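Local coordinates for protein apical membrane antigen AMA1 (Toxoplasma gondii ME49, PDB 4YIV) that takes part in host-cell invasion as a microneme surface protein of the moving junction that forms between the parasite's apical tip and the host-cell membrane, at residues 43-48 with 52-57; 143-148 with 153-158; 13-16 with 20-23; 25-30 with 236-241. All coordinates share one frame; numbering follows the deposited sequence.

Interaction 1. Residues 43-48 with 52-57. With CO (cobalt (II) ion), chain G.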
# COMPACT_ATOMS: atom_id res chain seq x y z
N GLN A 43 0.28 -15.47 3.03
CA GLN A 43 1.06 -16.69 3.32
C GLN A 43 0.74 -17.30 4.69
O GLN A 43 -0.02 -16.74 5.49
CB GLN A 43 2.58 -16.40 3.24
CG GLN A 43 3.09 -16.44 1.79
CD GLN A 43 4.44 -15.76 1.50
OE1 GLN A 43 4.79 -15.59 0.34
NE2 GLN A 43 5.17 -15.37 2.54
N ASP A 44 1.37 -18.44 4.96
CA ASP A 44 1.20 -19.11 6.24
C ASP A 44 2.53 -19.72 6.62
O ASP A 44 3.17 -20.33 5.77
CB ASP A 44 0.13 -20.20 6.18
CG ASP A 44 -1.20 -19.69 5.65
OD1 ASP A 44 -1.35 -19.65 4.41
OD2 ASP A 44 -2.05 -19.32 6.49
N LYS A 45 2.92 -19.58 7.87
CA LYS A 45 4.20 -20.12 8.31
C LYS A 45 4.03 -20.69 9.69
O LYS A 45 3.21 -20.21 10.47
CB LYS A 45 5.29 -19.05 8.32
CG LYS A 45 5.57 -18.43 6.96
CD LYS A 45 6.29 -19.41 6.07
CE LYS A 45 6.45 -18.92 4.66
NZ LYS A 45 7.01 -17.58 4.59
N GLU A 46 4.81 -21.72 9.99
CA GLU A 46 4.74 -22.43 11.26
C GLU A 46 5.66 -21.90 12.35
O GLU A 46 6.86 -21.70 12.15
CB GLU A 46 5.07 -23.91 10.97
CG GLU A 46 4.77 -24.81 12.13
CD GLU A 46 5.20 -26.23 11.85
OE1 GLU A 46 4.92 -26.73 10.72
OE2 GLU A 46 5.85 -26.83 12.74
N VAL A 47 5.07 -21.63 13.51
CA VAL A 47 5.79 -21.34 14.74
C VAL A 47 5.23 -22.19 15.87
O VAL A 47 4.02 -22.16 16.10
CB VAL A 47 5.65 -19.86 15.13
CG1 VAL A 47 6.50 -19.52 16.34
CG2 VAL A 47 6.00 -18.97 13.93
N ASP A 48 6.09 -22.90 16.61
CA ASP A 48 5.59 -23.72 17.75
C ASP A 48 4.52 -24.70 17.29
O ASP A 48 3.53 -24.94 18.00
CB ASP A 48 5.00 -22.86 18.85
CG ASP A 48 5.97 -21.82 19.39
OD1 ASP A 48 7.13 -22.18 19.69
OD2 ASP A 48 5.56 -20.66 19.57
N TYR A 52 0.47 -19.96 11.26
CA TYR A 52 0.01 -18.57 11.40
C TYR A 52 -0.06 -17.89 10.04
O TYR A 52 0.80 -18.07 9.17
CB TYR A 52 0.91 -17.76 12.33
CG TYR A 52 0.87 -18.19 13.78
CD1 TYR A 52 -0.15 -17.79 14.60
CD2 TYR A 52 1.86 -19.01 14.30
CE1 TYR A 52 -0.20 -18.19 15.91
CE2 TYR A 52 1.83 -19.40 15.61
CZ TYR A 52 0.79 -18.99 16.42
OH TYR A 52 0.74 -19.38 17.73
N ARG A 53 -1.10 -17.09 9.86
CA ARG A 53 -1.21 -16.33 8.66
C ARG A 53 -0.14 -15.19 8.66
O ARG A 53 0.08 -14.49 9.67
CB ARG A 53 -2.62 -15.74 8.52
CG ARG A 53 -3.77 -16.76 8.59
CD ARG A 53 -5.08 -16.14 8.08
NE ARG A 53 -5.02 -16.01 6.63
CZ ARG A 53 -5.92 -15.34 5.92
NH1 ARG A 53 -6.96 -14.79 6.52
NH2 ARG A 53 -5.79 -15.27 4.61
N GLU A 54 0.47 -15.00 7.50
CA GLU A 54 1.67 -14.16 7.36
C GLU A 54 1.47 -13.14 6.25
O GLU A 54 1.12 -13.53 5.12
CB GLU A 54 2.90 -15.03 7.07
CG GLU A 54 4.23 -14.25 7.01
CD GLU A 54 5.36 -15.02 6.36
OE1 GLU A 54 5.12 -15.74 5.36
OE2 GLU A 54 6.49 -14.93 6.86
N PRO A 55 1.69 -11.86 6.54
CA PRO A 55 1.66 -10.93 5.41
C PRO A 55 2.76 -11.24 4.38
O PRO A 55 3.84 -11.66 4.78
CB PRO A 55 1.90 -9.57 6.07
CG PRO A 55 1.42 -9.76 7.51
CD PRO A 55 1.86 -11.15 7.83
N ALA A 56 2.46 -11.01 3.11
CA ALA A 56 3.28 -11.53 2.02
C ALA A 56 3.49 -10.61 0.84
O ALA A 56 4.22 -10.94 -0.10
CB ALA A 56 2.63 -12.83 1.50
N GLY A 57 2.77 -9.50 0.83
CA GLY A 57 2.72 -8.64 -0.34
C GLY A 57 4.08 -8.02 -0.61
O GLY A 57 4.85 -7.77 0.33
CO CO G . -3.48 -18.85 4.19
O HOH W 1 -2.66 -16.71 4.76
O HOH W 2 5.60 -13.17 -0.94
O HOH W 3 2.76 -20.24 19.23

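Interaction 2. Residues 143-148 with 153-158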
# COMPACT_ATOMS: atom_id res chain seq x y z
N THR A 143 14.71 -10.55 9.56
CA THR A 143 14.26 -10.74 10.94
C THR A 143 13.15 -11.82 10.95
O THR A 143 12.11 -11.66 10.32
CB THR A 143 13.71 -9.39 11.56
OG1 THR A 143 14.73 -8.38 11.57
CG2 THR A 143 13.22 -9.58 12.97
N VAL A 144 13.38 -12.93 11.64
CA VAL A 144 12.36 -13.99 11.69
C VAL A 144 11.91 -14.17 13.13
O VAL A 144 12.66 -13.86 14.06
CB VAL A 144 12.88 -15.35 11.17
CG1 VAL A 144 13.09 -15.32 9.66
CG2 VAL A 144 14.16 -15.79 11.94
N ALA A 145 10.69 -14.66 13.30
CA ALA A 145 10.20 -15.04 14.61
C ALA A 145 11.03 -16.20 15.18
O ALA A 145 11.37 -17.15 14.48
CB ALA A 145 8.75 -15.42 14.52
N MET A 146 11.32 -16.10 16.47
CA MET A 146 11.95 -17.16 17.23
C MET A 146 10.85 -17.90 17.99
O MET A 146 9.94 -17.26 18.53
CB MET A 146 12.99 -16.58 18.20
CG MET A 146 14.04 -15.68 17.52
SD MET A 146 15.03 -16.60 16.33
CE MET A 146 15.94 -17.62 17.49
N ASP A 147 10.92 -19.21 18.06
CA ASP A 147 9.84 -19.94 18.72
C ASP A 147 10.12 -20.08 20.22
O ASP A 147 11.09 -19.49 20.73
CB ASP A 147 9.64 -21.29 18.02
CG ASP A 147 10.79 -22.27 18.23
OD1 ASP A 147 11.61 -22.07 19.15
OD2 ASP A 147 10.85 -23.26 17.46
N LYS A 148 9.27 -20.84 20.92
CA LYS A 148 9.38 -21.00 22.38
C LYS A 148 10.73 -21.59 22.83
O LYS A 148 11.15 -21.37 23.97
CB LYS A 148 8.25 -21.90 22.89
CG LYS A 148 6.87 -21.30 22.81
CD LYS A 148 5.81 -22.29 23.31
CE LYS A 148 4.40 -21.75 23.14
NZ LYS A 148 3.42 -22.43 24.04
N THR A 153 12.47 -19.49 12.97
CA THR A 153 11.40 -19.99 12.11
C THR A 153 11.49 -19.32 10.76
O THR A 153 12.40 -18.52 10.50
CB THR A 153 10.00 -19.73 12.76
OG1 THR A 153 9.68 -18.33 12.69
CG2 THR A 153 9.97 -20.18 14.23
N LYS A 154 10.54 -19.64 9.88
CA LYS A 154 10.39 -18.95 8.60
C LYS A 154 9.28 -17.88 8.61
O LYS A 154 8.93 -17.35 7.54
CB LYS A 154 10.12 -19.96 7.50
CG LYS A 154 11.28 -20.97 7.32
CD LYS A 154 11.33 -21.52 5.90
CE LYS A 154 12.35 -22.65 5.77
NZ LYS A 154 12.41 -23.16 4.36
N TYR A 155 8.75 -17.55 9.79
CA TYR A 155 7.71 -16.52 9.91
C TYR A 155 8.42 -15.17 9.95
O TYR A 155 9.30 -14.97 10.79
CB TYR A 155 6.86 -16.69 11.17
CG TYR A 155 5.63 -15.80 11.14
CD1 TYR A 155 5.71 -14.43 11.41
CD2 TYR A 155 4.40 -16.31 10.75
CE1 TYR A 155 4.59 -13.62 11.34
CE2 TYR A 155 3.28 -15.51 10.67
CZ TYR A 155 3.40 -14.14 10.95
OH TYR A 155 2.32 -13.29 10.87
N ARG A 156 8.03 -14.25 9.08
CA ARG A 156 8.60 -12.91 9.09
C ARG A 156 7.52 -11.85 9.39
O ARG A 156 6.45 -11.84 8.78
CB ARG A 156 9.28 -12.62 7.75
CG ARG A 156 10.42 -13.51 7.45
CD ARG A 156 10.91 -13.24 6.05
NE ARG A 156 12.16 -13.94 5.76
CZ ARG A 156 12.25 -15.20 5.34
NH1 ARG A 156 11.15 -15.95 5.14
NH2 ARG A 156 13.45 -15.71 5.10
N TYR A 157 7.81 -10.99 10.36
CA TYR A 157 6.88 -9.94 10.76
C TYR A 157 6.81 -8.83 9.73
O TYR A 157 7.83 -8.54 9.07
CB TYR A 157 7.30 -9.33 12.09
CG TYR A 157 7.45 -10.30 13.20
CD1 TYR A 157 6.33 -10.90 13.81
CD2 TYR A 157 8.71 -10.62 13.67
CE1 TYR A 157 6.51 -11.80 14.85
CE2 TYR A 157 8.89 -11.50 14.69
CZ TYR A 157 7.79 -12.09 15.29
OH TYR A 157 8.02 -12.98 16.33
N PRO A 158 5.64 -8.19 9.60
CA PRO A 158 5.54 -6.99 8.77
C PRO A 158 6.23 -5.79 9.43
O PRO A 158 6.65 -5.85 10.60
CB PRO A 158 4.03 -6.81 8.61
CG PRO A 158 3.47 -7.32 9.92
CD PRO A 158 4.35 -8.50 10.27
O HOH W 4 10.21 -13.52 17.82

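Interaction 3. Residues 13-16 with 20-23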
# COMPACT_ATOMS: atom_id res chain seq x y z
N PRO A 13 -0.78 2.49 -27.61
CA PRO A 13 0.55 3.09 -27.47
C PRO A 13 1.25 2.73 -26.16
O PRO A 13 2.48 2.65 -26.12
CB PRO A 13 0.27 4.60 -27.55
CG PRO A 13 -1.17 4.75 -27.22
CD PRO A 13 -1.84 3.50 -27.70
N PHE A 14 0.47 2.50 -25.11
CA PHE A 14 1.02 2.19 -23.78
C PHE A 14 1.52 0.77 -23.65
O PHE A 14 2.10 0.41 -22.63
CB PHE A 14 -0.01 2.50 -22.71
CG PHE A 14 -0.42 3.94 -22.68
CD1 PHE A 14 0.30 4.85 -21.93
CD2 PHE A 14 -1.49 4.38 -23.42
CE1 PHE A 14 -0.06 6.17 -21.91
CE2 PHE A 14 -1.86 5.70 -23.40
CZ PHE A 14 -1.15 6.60 -22.65
N GLN A 15 1.30 -0.03 -24.68
CA GLN A 15 1.90 -1.35 -24.77
C GLN A 15 2.86 -1.42 -25.97
O GLN A 15 3.59 -2.39 -26.15
CB GLN A 15 0.82 -2.43 -24.89
CG GLN A 15 -0.16 -2.43 -23.72
CD GLN A 15 0.54 -2.52 -22.35
OE1 GLN A 15 0.39 -1.62 -21.50
NE2 GLN A 15 1.29 -3.60 -22.14
N ALA A 16 2.86 -0.35 -26.76
CA ALA A 16 3.64 -0.28 -27.98
C ALA A 16 5.13 -0.41 -27.71
O ALA A 16 5.76 -1.40 -28.09
CB ALA A 16 3.35 1.03 -28.72
N MET A 20 7.11 2.58 -22.38
CA MET A 20 5.74 2.75 -21.96
C MET A 20 5.22 1.53 -21.19
O MET A 20 4.62 1.70 -20.14
CB MET A 20 4.86 3.01 -23.18
CG MET A 20 3.83 4.05 -22.93
SD MET A 20 4.45 5.69 -23.09
CE MET A 20 4.17 5.86 -24.85
N LYS A 21 5.45 0.33 -21.72
CA LYS A 21 5.07 -0.93 -21.07
C LYS A 21 5.62 -1.05 -19.66
O LYS A 21 4.90 -1.40 -18.72
CB LYS A 21 5.59 -2.13 -21.86
CG LYS A 21 4.57 -2.94 -22.59
CD LYS A 21 5.22 -4.16 -23.26
CE LYS A 21 4.18 -5.13 -23.82
NZ LYS A 21 4.62 -5.76 -25.10
N THR A 22 6.92 -0.81 -19.55
CA THR A 22 7.61 -0.91 -18.28
C THR A 22 6.97 0.03 -17.27
O THR A 22 6.75 -0.34 -16.12
CB THR A 22 9.09 -0.58 -18.43
OG1 THR A 22 9.71 -1.53 -19.31
CG2 THR A 22 9.78 -0.63 -17.09
N PHE A 23 6.65 1.24 -17.71
CA PHE A 23 6.06 2.23 -16.82
C PHE A 23 4.69 1.76 -16.35
O PHE A 23 4.40 1.80 -15.15
CB PHE A 23 5.95 3.59 -17.51
CG PHE A 23 5.10 4.59 -16.78
CD1 PHE A 23 5.60 5.30 -15.70
CD2 PHE A 23 3.79 4.82 -17.18
CE1 PHE A 23 4.80 6.22 -15.02
CE2 PHE A 23 2.99 5.74 -16.52
CZ PHE A 23 3.49 6.44 -15.44

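Interaction 4. Residues 25-30 with 236-241. With CO (cobalt (II) ion), chain I; NAG (2-acetamido-2-deoxy-beta-D-glucopyranose), chain B.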
# COMPACT_ATOMS: atom_id res chain seq x y z
N GLU A 25 3.52 -1.23 -16.14
CA GLU A 25 3.65 -2.42 -15.29
C GLU A 25 3.51 -2.09 -13.78
O GLU A 25 2.95 -2.86 -13.01
CB GLU A 25 5.00 -3.11 -15.52
CG GLU A 25 4.97 -4.22 -16.56
CD GLU A 25 4.78 -5.61 -15.95
OE1 GLU A 25 5.63 -6.06 -15.16
OE2 GLU A 25 3.78 -6.28 -16.28
N ARG A 26 3.99 -0.92 -13.37
CA ARG A 26 4.01 -0.60 -11.96
C ARG A 26 2.61 -0.53 -11.36
O ARG A 26 2.46 -0.53 -10.13
CB ARG A 26 4.74 0.72 -11.72
CG ARG A 26 4.01 1.94 -12.13
CD ARG A 26 4.90 3.17 -12.10
NE ARG A 26 6.19 2.93 -12.73
CZ ARG A 26 7.19 3.80 -12.77
NH1 ARG A 26 7.07 5.01 -12.22
NH2 ARG A 26 8.32 3.44 -13.39
N PHE A 27 1.59 -0.48 -12.22
CA PHE A 27 0.23 -0.35 -11.73
C PHE A 27 -0.46 -1.69 -11.58
O PHE A 27 -1.61 -1.74 -11.13
CB PHE A 27 -0.57 0.54 -12.66
CG PHE A 27 -0.07 1.95 -12.70
CD1 PHE A 27 -0.12 2.73 -11.57
CD2 PHE A 27 0.52 2.47 -13.85
CE1 PHE A 27 0.37 4.03 -11.58
CE2 PHE A 27 1.00 3.76 -13.87
CZ PHE A 27 0.93 4.54 -12.75
N ASN A 28 0.20 -2.76 -11.97
CA ASN A 28 -0.39 -4.09 -11.88
C ASN A 28 -0.12 -4.75 -10.55
O ASN A 28 0.81 -5.44 -10.40
CB ASN A 28 0.04 -5.00 -13.04
CG ASN A 28 -0.78 -6.28 -13.12
OD1 ASN A 28 -1.44 -6.64 -12.17
ND2 ASN A 28 -0.77 -6.93 -14.27
N LEU A 29 -0.98 -4.48 -9.60
CA LEU A 29 -0.80 -5.02 -8.26
C LEU A 29 -1.04 -6.52 -8.17
O LEU A 29 -0.61 -7.18 -7.22
CB LEU A 29 -1.73 -4.30 -7.29
CG LEU A 29 -1.37 -2.83 -7.12
CD1 LEU A 29 -2.51 -1.98 -6.54
CD2 LEU A 29 -0.09 -2.73 -6.21
N THR A 30 -1.71 -7.10 -9.15
CA THR A 30 -1.83 -8.56 -9.14
C THR A 30 -0.49 -9.24 -9.45
O THR A 30 -0.15 -10.30 -8.91
CB THR A 30 -2.88 -9.04 -10.18
OG1 THR A 30 -4.11 -8.33 -9.97
CG2 THR A 30 -3.12 -10.52 -10.00
N TYR A 236 -3.66 12.26 -15.53
CA TYR A 236 -4.08 11.14 -16.35
C TYR A 236 -5.15 10.35 -15.60
O TYR A 236 -5.10 10.28 -14.37
CB TYR A 236 -2.91 10.22 -16.69
CG TYR A 236 -1.86 10.80 -17.62
CD1 TYR A 236 -1.96 10.67 -19.00
CD2 TYR A 236 -0.75 11.46 -17.11
CE1 TYR A 236 -0.97 11.19 -19.85
CE2 TYR A 236 0.23 11.98 -17.94
CZ TYR A 236 0.11 11.85 -19.31
OH TYR A 236 1.09 12.38 -20.11
N ARG A 237 -6.12 9.80 -16.35
CA ARG A 237 -7.09 8.80 -15.87
C ARG A 237 -6.66 7.42 -16.26
O ARG A 237 -6.30 7.18 -17.42
CB ARG A 237 -8.47 9.04 -16.46
CG ARG A 237 -9.05 10.38 -16.19
CD ARG A 237 -10.42 10.49 -16.89
NE ARG A 237 -11.05 11.78 -16.66
CZ ARG A 237 -12.32 12.05 -16.95
NH1 ARG A 237 -12.79 13.25 -16.70
NH2 ARG A 237 -13.10 11.11 -17.46
N PHE A 238 -6.71 6.49 -15.30
CA PHE A 238 -6.48 5.10 -15.60
C PHE A 238 -7.53 4.65 -16.61
O PHE A 238 -8.67 5.13 -16.59
CB PHE A 238 -6.59 4.23 -14.33
CG PHE A 238 -5.42 4.30 -13.41
CD1 PHE A 238 -4.13 4.45 -13.88
CD2 PHE A 238 -5.62 4.16 -12.03
CE1 PHE A 238 -3.06 4.46 -13.00
CE2 PHE A 238 -4.54 4.19 -11.14
CZ PHE A 238 -3.27 4.33 -11.62
N GLY A 239 -7.15 3.73 -17.48
CA GLY A 239 -8.06 3.18 -18.45
C GLY A 239 -7.68 1.81 -18.94
O GLY A 239 -6.62 1.27 -18.59
N VAL A 240 -8.55 1.23 -19.76
CA VAL A 240 -8.33 -0.08 -20.36
C VAL A 240 -8.49 -0.02 -21.88
O VAL A 240 -9.40 0.62 -22.40
CB VAL A 240 -9.31 -1.13 -19.81
CG1 VAL A 240 -9.15 -1.25 -18.29
CG2 VAL A 240 -10.73 -0.74 -20.15
N TRP A 241 -7.60 -0.70 -22.58
CA TRP A 241 -7.60 -0.67 -24.04
C TRP A 241 -8.70 -1.59 -24.57
O TRP A 241 -8.64 -2.80 -24.39
CB TRP A 241 -6.24 -1.09 -24.60
CG TRP A 241 -6.09 -0.81 -26.08
CD1 TRP A 241 -6.10 -1.73 -27.10
CD2 TRP A 241 -5.92 0.47 -26.70
NE1 TRP A 241 -5.95 -1.10 -28.31
CE2 TRP A 241 -5.83 0.25 -28.09
CE3 TRP A 241 -5.82 1.78 -26.21
CZ2 TRP A 241 -5.65 1.30 -29.00
CZ3 TRP A 241 -5.64 2.82 -27.11
CH2 TRP A 241 -5.56 2.57 -28.49
CO CO I . 6.33 -7.94 -14.23
C1 NAG B . -1.61 -8.08 -14.67
C2 NAG B . -2.03 -8.39 -16.10
C3 NAG B . -2.71 -9.75 -16.20
C4 NAG B . -1.85 -10.82 -15.55
C5 NAG B . -1.50 -10.41 -14.13
C6 NAG B . -0.61 -11.46 -13.46
C7 NAG B . -2.43 -6.21 -17.08
C8 NAG B . -3.46 -5.18 -17.43
N2 NAG B . -2.91 -7.36 -16.60
O3 NAG B . -2.93 -10.08 -17.58
O4 NAG B . -2.55 -12.06 -15.54
O5 NAG B . -0.83 -9.15 -14.12
O6 NAG B . 0.66 -11.48 -14.11
O7 NAG B . -1.24 -6.02 -17.23
O HOH W 5 5.76 -8.57 -16.57
O HOH W 6 7.27 -9.65 -14.99
O HOH W 7 7.86 -8.42 -12.82

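Interaction 1. Residues 43-48 with 52-57
K45 and Q43 both reach for one carboxylate oxygen, E54 OE1. K45 NZ takes the syn lone pair of E54 OE1 in a 2.7 Å salt bridge; the amide NE2 of Q43 donates to it from above the carboxylate plane, NE2 to OE1 2.8 Å. Q43 and E54 run side by side, with their flat ends turned 52° apart, while the K45 chain, kinked at chi2 and chi4, folds back over E54. The methyl of A56 packs against the Q43 amide, CB to CD 3.4 Å, and a water ties Q43 OE1 to A56 O. Q43, K45 and E54 share one face of the antiparallel hairpin 43-47/50-54, whose pairs Q43-E54 and K45-Y52 are hydrogen-bonded. Farther along that face the Y52 ring crosses V47, CE2 to CB 3.9 Å. D44 and R53, the non-hydrogen-bonded pair between them, project to the other face. There D44 OD1 binds cobalt at 2.3 Å, and H292 is a second ligand. A cobalt-bound water lies 2.7 Å from Q43 O, placed to donate to it, and accepts from R53 NE; R53 NH1 and NH2 are hydrogen-bonded to D279 O and P291 O. E54 OE2 is in turn held by Y216 OH and R156 N. With four donors on its two oxygens, this buried carboxylate is probably kept ionised, its charge balanced by K45.

Interaction 2. Residues 143-148 with 153-158
T153 gives the carbonyl of A145 two hydrogen bonds: its OG1 donates to A145 O at 2.7 Å, tilted 35° from the carbonyl plane, and its backbone N meets the same oxygen at 3.0 Å, close to the C=O line. With chi1 at 73°, OG1 stands between the backbone N and carbonyl carbon of its own residue, where it can also accept from Y155 N; this closes an ST turn. The same rotation brings CG2 against D147 CB, 4.0 Å away. A second backbone bond, A145 N to Y155 O at 2.9 Å, pins the two chains at A145, whose methyl is wedged between tyrosines. A145 CB lies 3.1 Å from Y157 OH, a tight fit, and 4.1 Å from Y155 CB. Y157 swings its ring back toward A145, and a water lying at the ring edge links its hydroxyl to M146 N. Y155 does the reverse: CG is anti to the backbone N (chi1 -168°), carrying the ring away from 143-148. V144 and R156 run alongside each other, with CG1 over one guanidinium face; R156 NE is hydrogen-bonded to F141 O, and the group makes a cation-pi contact with the F141 ring. Both segments belong to the irregular connection between helix 132-141 and strand 159-162. Y155 lies against hairpin 43-47/50-54, contacting K45, V47, Y52 and E54, and its hydroxyl bonds to S174 and R53 O.

Interaction 3. Residues 13-16 with 20-23
M20 packs its side chain against F14, and this is the close-packed half of the contact. Its CG lies 3.5 Å from F14 CA and 3.8 Å from F14 CD1, meeting the ring obliquely as the two side chains slant across one another. Bends at chi2 (82°) and chi3 (88°) curl the thioether back toward 13-16, placing SD 5.3 Å from the F14 ring centroid and 48° off its normal, an oblique Met-aromatic contact. The methyl CE ends near P13 O, 3.8 Å away, so M20 touches both ring and backbone of the short, weakly bonded helix 13-16. Both residues are buried: F14 also packs on C322 and L323 of strand 322-326 and on S395, while M20 reaches I393 of strand 392-397 and L362.

The other half is looser and faces outward. K21 is exposed, and the Q15 side chain crosses it at about a right angle. The lysine's side chain lies along the Q15 backbone, where K21 CG, CD, CE and NZ all pass within 3.6-3.8 Å of Q15 O. Helix 13-16 has just a weak bond of its own, A16 N to P13 O at 3.1 Å, whereas M20 N is held by N17 OD1 near the start of helix 18-25.

Chemically, the two segments are therefore joined by van der Waals and sulfur-aromatic contact: an apolar inner side carries F14 and M20 into the surrounding strands, and the K21 side, which is exposed, is probably hydrated.

Interaction 4. Residues 25-30 with 236-241
F27 and F238 make the whole contact, a buried T-shaped (edge-to-face) pair. The edge of F238 addresses the face of F27, with centroids 4.9 Å apart and planes at 67°. F238 CE1 sits 3.6 Å above the centre of the F27 ring, and CZ approaches CD1 of F27 to 3.5 Å. On the opposite face R26 CG lies over the centre, sandwiching F27 between an aliphatic carbon and an aromatic edge.

Polar and backbone bonds shape the segment carrying F27. A type I turn, closed by N28 N to E25 O at 2.9 Å, presents its ring toward strand 236-242. N28 is the centre of an inverse gamma turn.

Covalent and metal bonds occupy other parts of this turn. N28 ND2 carries the N-linked glycan, bonded to C1 of N-acetylglucosamine. E25 OE1 binds cobalt at 2.2 Å beside three waters, and H31 also binds the metal.

The aromatic pair thus joins the connection following helix 18-25 to the central strand of the sheet 245-248/236-242/322-326. P229 touches F27, while L323 of the neighbouring strand, T333 of strand 329-333 and Y249 pack around F238.

Along the chain interaction 3 comes first; interaction 4 then links residues 25-30 to a strand more than 200 residues later, enclosing interactions 1 and 2 in that loop. The four form two clusters. Interactions 1 and 2, centres 9 Å apart, touch directly through side chains and backbone, fixing hairpin 43-47/50-54 to the connection before strand 159-162. Interactions 3 and 4, centres 11 Å apart, meet where P13 packs on W241, bringing the N-terminal helices beside sheet 245-248/236-242/322-326. Centres of interactions 2 and 3 are about 40 Å apart, so the two clusters lie far from each other; interaction 4 brings 25-30 to strand 236-242 across the long intervening chain.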